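Local atomic coordinates of cytochrome P450 268A2 Cyp268A2 (Mycobacterium marinum, PDB entry 6BLD), a protein that belongs to the cytochrome P450 family, mostly helical proteins that enclose a haem, here with a second small molecule bound beside it. Residues Asn262-Gln267 / Thr306-Phe311; Ala297-Val302 / Val362-Gly367. All blocks are in the same frame, centred on the assembly; numbering follows the deposited sequence.

Contact 1 (Asn262-Gln267 / Thr306-Phe311); sequences NDTTRQ and TPVMTF. With HEM (protoporphyrin IX containing Fe), chain B; DXJ ((3E,5E)-6,10-dimethylundeca-3,5,9-trien-2-one), chain C.
P307 sets the flank of its ring against a turn of helix 247-278: its CB lies 3.7 Å from the backbone O of T264 and, more loosely, 4.1 Å from Q267 CB. That T264 carbonyl also receives the hydroxyl of T268. The next ring atoms, CG and CD, meet a haem vinyl group, P307 CG lying 3.4 Å from HEM CBC. V308 follows and runs alongside T264 in the same direction; their methyls, V308 CG2 and T264 CG2, meet at 3.7 Å above the porphyrin. V308 CG1 is anti to the backbone N (chi1 -175°), which leaves CG2 as the branch facing both T264 and the meso carbon CHD. F311, near the start of strand 310-315, meets both haem and DXJ: CE2 is 3.6 Å from HEM CAD, and DXJ C01 lies in the ring plane at its edge, 3.8 Å from CZ. T264 meets the same ligand from the helix, CG2 standing 3.9 Å from C04. With chi1 at 56°, T264 OG1 sits between the backbone N and carbonyl carbon and donates to A260 O, while lying 3.0 Å from HEM C1C. D263-T264 matches the acid-threonine pair of the family's long central helix. Side chains thus meet through apolar carbons alone, while the T264 carbonyl abutting P307 is taken up by T268 OG1 and the T264 hydroxyl is committed to A260 O.

Contact 2 (Ala297-Val302 / Val362-Gly367); sequences AVEELV and VGFGGG. With HEM (protoporphyrin IX containing Fe), chain B.
F364 presents one ring face to V302, whose CG1 stands 4.1 Å from CE2, and turns its CD1-CE1 side to pyrrole ring C of the porphyrin. HEM C1C lies in the ring plane at its edge, while C2C approaches CE1 obliquely at 3.4 Å; the phenyl therefore does not stack flat on the macrocycle. Its chi1 of -64° carries CG beside the backbone N, bringing the ring between helix 290-305 and the haem. V302 CG1, anti to its backbone N (chi1 167°), is the branch that does the touching: besides the phenyl it meets G363 CA at 4.1 Å and the vinyl carbon HEM CBC at 3.4 Å. With no side chain on G363, the loop can pass this close to the valine. E299 comes in at the ring edge, OE1 lying 4.3 Å from F364 CE2. The type I turn V362-G365 is closed by a weak bond from G365 N to V362 O; the backbone angles of G365 and G367 would press any side chain on the preceding carbonyl O. F364 opens the sequence FGGGGVHFC, the cysteine-loop signature of P450s, and touches C372, at the position of the family's thiolate ligand. On the helix side, E300 and R303 pair as in the ExxR motif. Chemically, V302 and F364 lie between the haem and the E299 carboxylate, whose charge is probably offset by its R379 salt bridge, with H361 bonded to OE1.

The centres of contacts 1 and 2 lie 11 Å apart, and their segments alternate along the chain: 262-267, 297-302, 306-311, 362-367. Helix 290-305 of contact 2 runs directly into the turn and strand 310-315 of contact 1, and there the contacts touch, P307 CD lying 4.3 Å from V302 O. The haem joins them more broadly. Contact 1 lies on the face where DXJ is bound, contact 2 has F364 on the opposite face, and both border the same haem edge. Together they place the haem of this P450 core between helix 247-278 and the cysteine loop, while helix 290-305 packs on that loop and leads into the turn at P307.

Contact 1 (Asn262-Gln267 / Thr306-Phe311)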
loop_
_atom_site.group_PDB
_atom_site.type_symbol
_atom_site.label_atom_id
_atom_site.label_comp_id
_atom_site.label_asym_id
_atom_site.label_seq_id
_atom_site.Cartn_x
_atom_site.Cartn_y
_atom_site.Cartn_z
ATOM N N ASN A 262 -0.159 6.846 3.977
ATOM C CA ASN A 262 -1.133 7.689 3.290
ATOM C C ASN A 262 -1.797 6.975 2.119
ATOM O O ASN A 262 -3.027 6.888 2.059
ATOM C CB ASN A 262 -0.460 8.975 2.792
ATOM C CG ASN A 262 -0.391 10.044 3.856
ATOM O OD1 ASN A 262 -1.395 10.676 4.179
ATOM N ND2 ASN A 262 0.799 10.256 4.407
ATOM N N ASP A 263 -0.994 6.456 1.187
ATOM C CA ASP A 263 -1.528 6.004 -0.095
ATOM C C ASP A 263 -2.438 4.792 0.063
ATOM O O ASP A 263 -3.498 4.724 -0.570
ATOM C CB ASP A 263 -0.381 5.686 -1.054
ATOM C CG ASP A 263 0.512 6.884 -1.317
ATOM O OD1 ASP A 263 0.219 7.981 -0.794
ATOM O OD2 ASP A 263 1.508 6.726 -2.054
ATOM N N THR A 264 -2.044 3.827 0.895
ATOM C CA THR A 264 -2.800 2.581 0.998
ATOM C C THR A 264 -4.194 2.817 1.568
ATOM O O THR A 264 -5.197 2.399 0.977
ATOM C CB THR A 264 -2.035 1.577 1.859
ATOM O OG1 THR A 264 -1.763 2.160 3.138
ATOM C CG2 THR A 264 -0.725 1.195 1.191
ATOM N N THR A 265 -4.275 3.479 2.725
ATOM C CA THR A 265 -5.574 3.732 3.343
ATOM C C THR A 265 -6.431 4.641 2.471
ATOM O O THR A 265 -7.647 4.443 2.364
ATOM C CB THR A 265 -5.382 4.346 4.730
ATOM O OG1 THR A 265 -4.443 3.560 5.470
ATOM C CG2 THR A 265 -6.705 4.397 5.487
ATOM N N ARG A 266 -5.812 5.640 1.838
ATOM C CA ARG A 266 -6.560 6.560 0.990
ATOM C C ARG A 266 -7.241 5.826 -0.160
ATOM O O ARG A 266 -8.401 6.107 -0.484
ATOM C CB ARG A 266 -5.626 7.654 0.469
ATOM C CG ARG A 266 -6.017 8.279 -0.857
ATOM C CD ARG A 266 -4.925 9.239 -1.310
ATOM N NE ARG A 266 -5.272 9.960 -2.530
ATOM C CZ ARG A 266 -4.744 11.130 -2.878
ATOM N NH1 ARG A 266 -3.845 11.713 -2.094
ATOM N NH2 ARG A 266 -5.114 11.720 -4.006
ATOM N N GLN A 267 -6.545 4.868 -0.779
ATOM C CA GLN A 267 -7.156 4.126 -1.877
ATOM C C GLN A 267 -8.217 3.156 -1.368
ATOM O O GLN A 267 -9.252 2.969 -2.016
ATOM C CB GLN A 267 -6.089 3.381 -2.680
ATOM C CG GLN A 267 -4.983 4.262 -3.255
ATOM C CD GLN A 267 -5.498 5.545 -3.887
ATOM O OE1 GLN A 267 -6.533 5.557 -4.553
ATOM N NE2 GLN A 267 -4.762 6.632 -3.689
ATOM N N THR A 306 -7.255 -4.119 -2.260
ATOM C CA THR A 306 -5.873 -4.541 -2.463
ATOM C C THR A 306 -5.059 -3.361 -2.989
ATOM O O THR A 306 -4.594 -3.388 -4.137
ATOM C CB THR A 306 -5.803 -5.741 -3.413
ATOM O OG1 THR A 306 -6.764 -6.723 -3.008
ATOM C CG2 THR A 306 -4.419 -6.375 -3.383
ATOM N N PRO A 307 -4.886 -2.301 -2.193
ATOM C CA PRO A 307 -4.213 -1.101 -2.716
ATOM C C PRO A 307 -2.775 -1.348 -3.120
ATOM O O PRO A 307 -2.278 -0.681 -4.033
ATOM C CB PRO A 307 -4.313 -0.105 -1.552
ATOM C CG PRO A 307 -4.441 -0.949 -0.349
ATOM C CD PRO A 307 -5.229 -2.160 -0.767
ATOM N N VAL A 308 -2.089 -2.279 -2.466
ATOM C CA VAL A 308 -0.757 -2.700 -2.885
ATOM C C VAL A 308 -0.932 -3.919 -3.782
ATOM O O VAL A 308 -1.314 -4.995 -3.316
ATOM C CB VAL A 308 0.143 -3.012 -1.684
ATOM C CG1 VAL A 308 1.553 -3.334 -2.154
ATOM C CG2 VAL A 308 0.153 -1.843 -0.714
ATOM N N MET A 309 -0.661 -3.747 -5.075
ATOM C CA MET A 309 -0.836 -4.826 -6.037
ATOM C C MET A 309 0.387 -5.726 -6.141
ATOM O O MET A 309 0.245 -6.940 -6.330
ATOM C CB MET A 309 -1.166 -4.257 -7.417
ATOM C CG MET A 309 -2.486 -3.518 -7.489
ATOM S SD MET A 309 -2.886 -3.022 -9.172
ATOM C CE MET A 309 -1.476 -1.988 -9.574
ATOM N N THR A 310 1.590 -5.164 -6.034
ATOM C CA THR A 310 2.803 -5.935 -6.259
ATOM C C THR A 310 3.859 -5.612 -5.213
ATOM O O THR A 310 3.994 -4.465 -4.776
ATOM C CB THR A 310 3.397 -5.678 -7.652
ATOM O OG1 THR A 310 3.681 -4.280 -7.803
ATOM C CG2 THR A 310 2.438 -6.125 -8.745
ATOM N N PHE A 311 4.595 -6.647 -4.818
ATOM C CA PHE A 311 5.854 -6.527 -4.104
ATOM C C PHE A 311 6.709 -7.706 -4.538
ATOM O O PHE A 311 6.190 -8.788 -4.821
ATOM C CB PHE A 311 5.672 -6.517 -2.580
ATOM C CG PHE A 311 5.610 -5.139 -1.980
ATOM C CD1 PHE A 311 6.455 -4.132 -2.425
ATOM C CD2 PHE A 311 4.709 -4.852 -0.968
ATOM C CE1 PHE A 311 6.396 -2.862 -1.869
ATOM C CE2 PHE A 311 4.647 -3.586 -0.409
ATOM C CZ PHE A 311 5.491 -2.590 -0.862
HETATM C CHA HEM B . 4.267 -2.920 4.925
HETATM C CHB HEM B . 3.177 1.205 7.241
HETATM C CHC HEM B . -1.459 0.753 5.866
HETATM C CHD HEM B . -0.125 -2.847 2.879
HETATM C C1A HEM B . 4.381 -1.772 5.680
HETATM C C2A HEM B . 5.588 -1.270 6.308
HETATM C C3A HEM B . 5.288 -0.137 6.946
HETATM C C4A HEM B . 3.878 0.130 6.746
HETATM C CMA HEM B . 6.270 0.737 7.755
HETATM C CAA HEM B . 6.977 -1.942 6.255
HETATM C CBA HEM B . 7.029 -3.033 7.321
HETATM C CGA HEM B . 8.296 -3.835 7.179
HETATM O O1A HEM B . 8.677 -4.532 8.156
HETATM O O2A HEM B . 8.930 -3.774 6.093
HETATM C C1B HEM B . 1.820 1.410 7.128
HETATM C C2B HEM B . 1.058 2.420 7.828
HETATM C C3B HEM B . -0.219 2.312 7.469
HETATM C C4B HEM B . -0.327 1.219 6.509
HETATM C CMB HEM B . 1.620 3.451 8.832
HETATM C CAB HEM B . -1.320 3.243 8.029
HETATM C CBB HEM B . -2.616 3.074 7.769
HETATM C C1C HEM B . -1.507 -0.270 4.937
HETATM C C2C HEM B . -2.694 -0.775 4.273
HETATM C C3C HEM B . -2.313 -1.765 3.442
HETATM C C4C HEM B . -0.882 -1.925 3.568
HETATM C CMC HEM B . -4.115 -0.209 4.510
HETATM C CAC HEM B . -3.150 -2.661 2.500
HETATM C CBC HEM B . -4.485 -2.719 2.521
HETATM C C1D HEM B . 1.172 -3.203 3.175
HETATM C C2D HEM B . 1.932 -4.269 2.557
HETATM C C3D HEM B . 3.146 -4.292 3.117
HETATM C C4D HEM B . 3.198 -3.239 4.116
HETATM C CMD HEM B . 1.412 -5.204 1.443
HETATM C CAD HEM B . 4.293 -5.270 2.773
HETATM C CBD HEM B . 4.027 -6.610 3.456
HETATM C CGD HEM B . 5.094 -7.614 3.101
HETATM O O1D HEM B . 4.983 -8.786 3.546
HETATM O O2D HEM B . 6.053 -7.249 2.374
HETATM N NA HEM B . 3.356 -0.889 5.969
HETATM N NB HEM B . 0.943 0.696 6.333
HETATM N NC HEM B . -0.423 -0.998 4.483
HETATM N ND HEM B . 1.975 -2.598 4.120
HETATM FE FE HEM B . 1.400 -1.101 5.397
HETATM C C10 DXJ C . 8.415 4.617 -2.910
HETATM C C13 DXJ C . 9.385 6.175 -6.271
HETATM C C01 DXJ C . 3.448 -0.678 1.637
HETATM C C02 DXJ C . 3.914 0.518 0.811
HETATM C C03 DXJ C . 5.149 0.959 0.941
HETATM C C04 DXJ C . 2.949 1.193 -0.164
HETATM C C05 DXJ C . 5.642 2.153 0.125
HETATM C C06 DXJ C . 6.994 1.884 -0.533
HETATM C C07 DXJ C . 7.661 3.152 -1.066
HETATM C C08 DXJ C . 7.748 3.355 -2.365
HETATM C C09 DXJ C . 8.235 4.175 -0.090
HETATM C C11 DXJ C . 8.714 4.690 -4.191
HETATM C C12 DXJ C . 9.384 5.937 -4.763
HETATM O O14 DXJ C . 9.902 6.719 -4.038
#

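Contact 2 (Ala297-Val302 / Val362-Gly367)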
loop_
_atom_site.group_PDB
_atom_site.type_symbol
_atom_site.label_atom_id
_atom_site.label_comp_id
_atom_site.label_asym_id
_atom_site.label_seq_id
_atom_site.Cartn_x
_atom_site.Cartn_y
_atom_site.Cartn_z
ATOM N N ALA A 297 -16.229 -6.708 7.797
ATOM C CA ALA A 297 -16.474 -5.805 6.677
ATOM C C ALA A 297 -15.206 -5.057 6.285
ATOM O O ALA A 297 -14.920 -4.889 5.093
ATOM C CB ALA A 297 -17.590 -4.821 7.026
ATOM N N VAL A 298 -14.434 -4.603 7.275
ATOM C CA VAL A 298 -13.180 -3.914 6.988
ATOM C C VAL A 298 -12.200 -4.856 6.299
ATOM O O VAL A 298 -11.505 -4.469 5.351
ATOM C CB VAL A 298 -12.593 -3.322 8.285
ATOM C CG1 VAL A 298 -11.105 -3.035 8.129
ATOM C CG2 VAL A 298 -13.345 -2.060 8.676
ATOM N N GLU A 299 -12.140 -6.114 6.751
ATOM C CA GLU A 299 -11.209 -7.069 6.156
ATOM C C GLU A 299 -11.550 -7.342 4.696
ATOM O O GLU A 299 -10.651 -7.523 3.865
ATOM C CB GLU A 299 -11.205 -8.372 6.958
ATOM C CG GLU A 299 -10.488 -8.276 8.292
ATOM C CD GLU A 299 -9.207 -7.469 8.206
ATOM O OE1 GLU A 299 -8.256 -7.912 7.526
ATOM O OE2 GLU A 299 -9.152 -6.384 8.820
ATOM N N GLU A 300 -12.843 -7.374 4.362
ATOM C CA GLU A 300 -13.232 -7.589 2.973
ATOM C C GLU A 300 -13.034 -6.336 2.131
ATOM O O GLU A 300 -12.683 -6.435 0.951
ATOM C CB GLU A 300 -14.684 -8.069 2.904
ATOM C CG GLU A 300 -15.223 -8.195 1.486
ATOM C CD GLU A 300 -14.925 -9.547 0.858
ATOM O OE1 GLU A 300 -15.490 -9.849 -0.213
ATOM O OE2 GLU A 300 -14.120 -10.309 1.432
ATOM N N LEU A 301 -13.218 -5.153 2.719
ATOM C CA LEU A 301 -12.937 -3.919 1.990
ATOM C C LEU A 301 -11.460 -3.819 1.634
ATOM O O LEU A 301 -11.102 -3.293 0.576
ATOM C CB LEU A 301 -13.370 -2.710 2.818
ATOM C CG LEU A 301 -14.876 -2.465 2.913
ATOM C CD1 LEU A 301 -15.166 -1.262 3.791
ATOM C CD2 LEU A 301 -15.479 -2.281 1.531
ATOM N N VAL A 302 -10.587 -4.308 2.516
ATOM C CA VAL A 302 -9.161 -4.365 2.211
ATOM C C VAL A 302 -8.890 -5.394 1.124
ATOM O O VAL A 302 -8.119 -5.146 0.191
ATOM C CB VAL A 302 -8.356 -4.666 3.489
ATOM C CG1 VAL A 302 -6.928 -5.046 3.141
ATOM C CG2 VAL A 302 -8.382 -3.487 4.432
ATOM N N VAL A 362 -4.498 -11.298 1.343
ATOM C CA VAL A 362 -3.110 -10.859 1.418
ATOM C C VAL A 362 -3.029 -9.375 1.084
ATOM O O VAL A 362 -2.073 -8.923 0.443
ATOM C CB VAL A 362 -2.206 -11.689 0.487
ATOM C CG1 VAL A 362 -1.999 -13.085 1.059
ATOM C CG2 VAL A 362 -2.797 -11.761 -0.913
ATOM N N GLY A 363 -4.031 -8.608 1.517
ATOM C CA GLY A 363 -3.989 -7.169 1.307
ATOM C C GLY A 363 -2.858 -6.506 2.070
ATOM O O GLY A 363 -2.236 -5.557 1.583
ATOM N N PHE A 364 -2.575 -6.995 3.277
ATOM C CA PHE A 364 -1.426 -6.560 4.053
ATOM C C PHE A 364 -0.188 -7.405 3.775
ATOM O O PHE A 364 0.733 -7.434 4.600
ATOM C CB PHE A 364 -1.754 -6.586 5.548
ATOM C CG PHE A 364 -2.836 -5.618 5.951
ATOM C CD1 PHE A 364 -2.623 -4.252 5.888
ATOM C CD2 PHE A 364 -4.062 -6.080 6.402
ATOM C CE1 PHE A 364 -3.616 -3.362 6.263
ATOM C CE2 PHE A 364 -5.058 -5.196 6.777
ATOM C CZ PHE A 364 -4.835 -3.835 6.706
ATOM N N GLY A 365 -0.150 -8.090 2.634
ATOM C CA GLY A 365 0.941 -8.981 2.306
ATOM C C GLY A 365 0.658 -10.416 2.713
ATOM O O GLY A 365 -0.348 -10.738 3.350
ATOM N N GLY A 366 1.576 -11.298 2.331
ATOM C CA GLY A 366 1.439 -12.702 2.654
ATOM C C GLY A 366 1.795 -13.082 4.070
ATOM O O GLY A 366 1.759 -14.268 4.410
ATOM N N GLY A 367 2.137 -12.113 4.911
ATOM C CA GLY A 367 2.498 -12.380 6.287
ATOM C C GLY A 367 3.982 -12.656 6.457
ATOM O O GLY A 367 4.711 -12.938 5.508
HETATM C CHA HEM B . 4.267 -2.920 4.925
HETATM C CHB HEM B . 3.177 1.205 7.241
HETATM C CHC HEM B . -1.459 0.753 5.866
HETATM C CHD HEM B . -0.125 -2.847 2.879
HETATM C C1A HEM B . 4.381 -1.772 5.680
HETATM C C2A HEM B . 5.588 -1.270 6.308
HETATM C C3A HEM B . 5.288 -0.137 6.946
HETATM C C4A HEM B . 3.878 0.130 6.746
HETATM C CMA HEM B . 6.270 0.737 7.755
HETATM C CAA HEM B . 6.977 -1.942 6.255
HETATM C CBA HEM B . 7.029 -3.033 7.321
HETATM C CGA HEM B . 8.296 -3.835 7.179
HETATM O O1A HEM B . 8.677 -4.532 8.156
HETATM O O2A HEM B . 8.930 -3.774 6.093
HETATM C C1B HEM B . 1.820 1.410 7.128
HETATM C C2B HEM B . 1.058 2.420 7.828
HETATM C C3B HEM B . -0.219 2.312 7.469
HETATM C C4B HEM B . -0.327 1.219 6.509
HETATM C CMB HEM B . 1.620 3.451 8.832
HETATM C CAB HEM B . -1.320 3.243 8.029
HETATM C CBB HEM B . -2.616 3.074 7.769
HETATM C C1C HEM B . -1.507 -0.270 4.937
HETATM C C2C HEM B . -2.694 -0.775 4.273
HETATM C C3C HEM B . -2.313 -1.765 3.442
HETATM C C4C HEM B . -0.882 -1.925 3.568
HETATM C CMC HEM B . -4.115 -0.209 4.510
HETATM C CAC HEM B . -3.150 -2.661 2.500
HETATM C CBC HEM B . -4.485 -2.719 2.521
HETATM C C1D HEM B . 1.172 -3.203 3.175
HETATM C C2D HEM B . 1.932 -4.269 2.557
HETATM C C3D HEM B . 3.146 -4.292 3.117
HETATM C C4D HEM B . 3.198 -3.239 4.116
HETATM C CMD HEM B . 1.412 -5.204 1.443
HETATM C CAD HEM B . 4.293 -5.270 2.773
HETATM C CBD HEM B . 4.027 -6.610 3.456
HETATM C CGD HEM B . 5.094 -7.614 3.101
HETATM O O1D HEM B . 4.983 -8.786 3.546
HETATM O O2D HEM B . 6.053 -7.249 2.374
HETATM N NA HEM B . 3.356 -0.889 5.969
HETATM N NB HEM B . 0.943 0.696 6.333
HETATM N NC HEM B . -0.423 -0.998 4.483
HETATM N ND HEM B . 1.975 -2.598 4.120
HETATM FE FE HEM B . 1.400 -1.101 5.397
#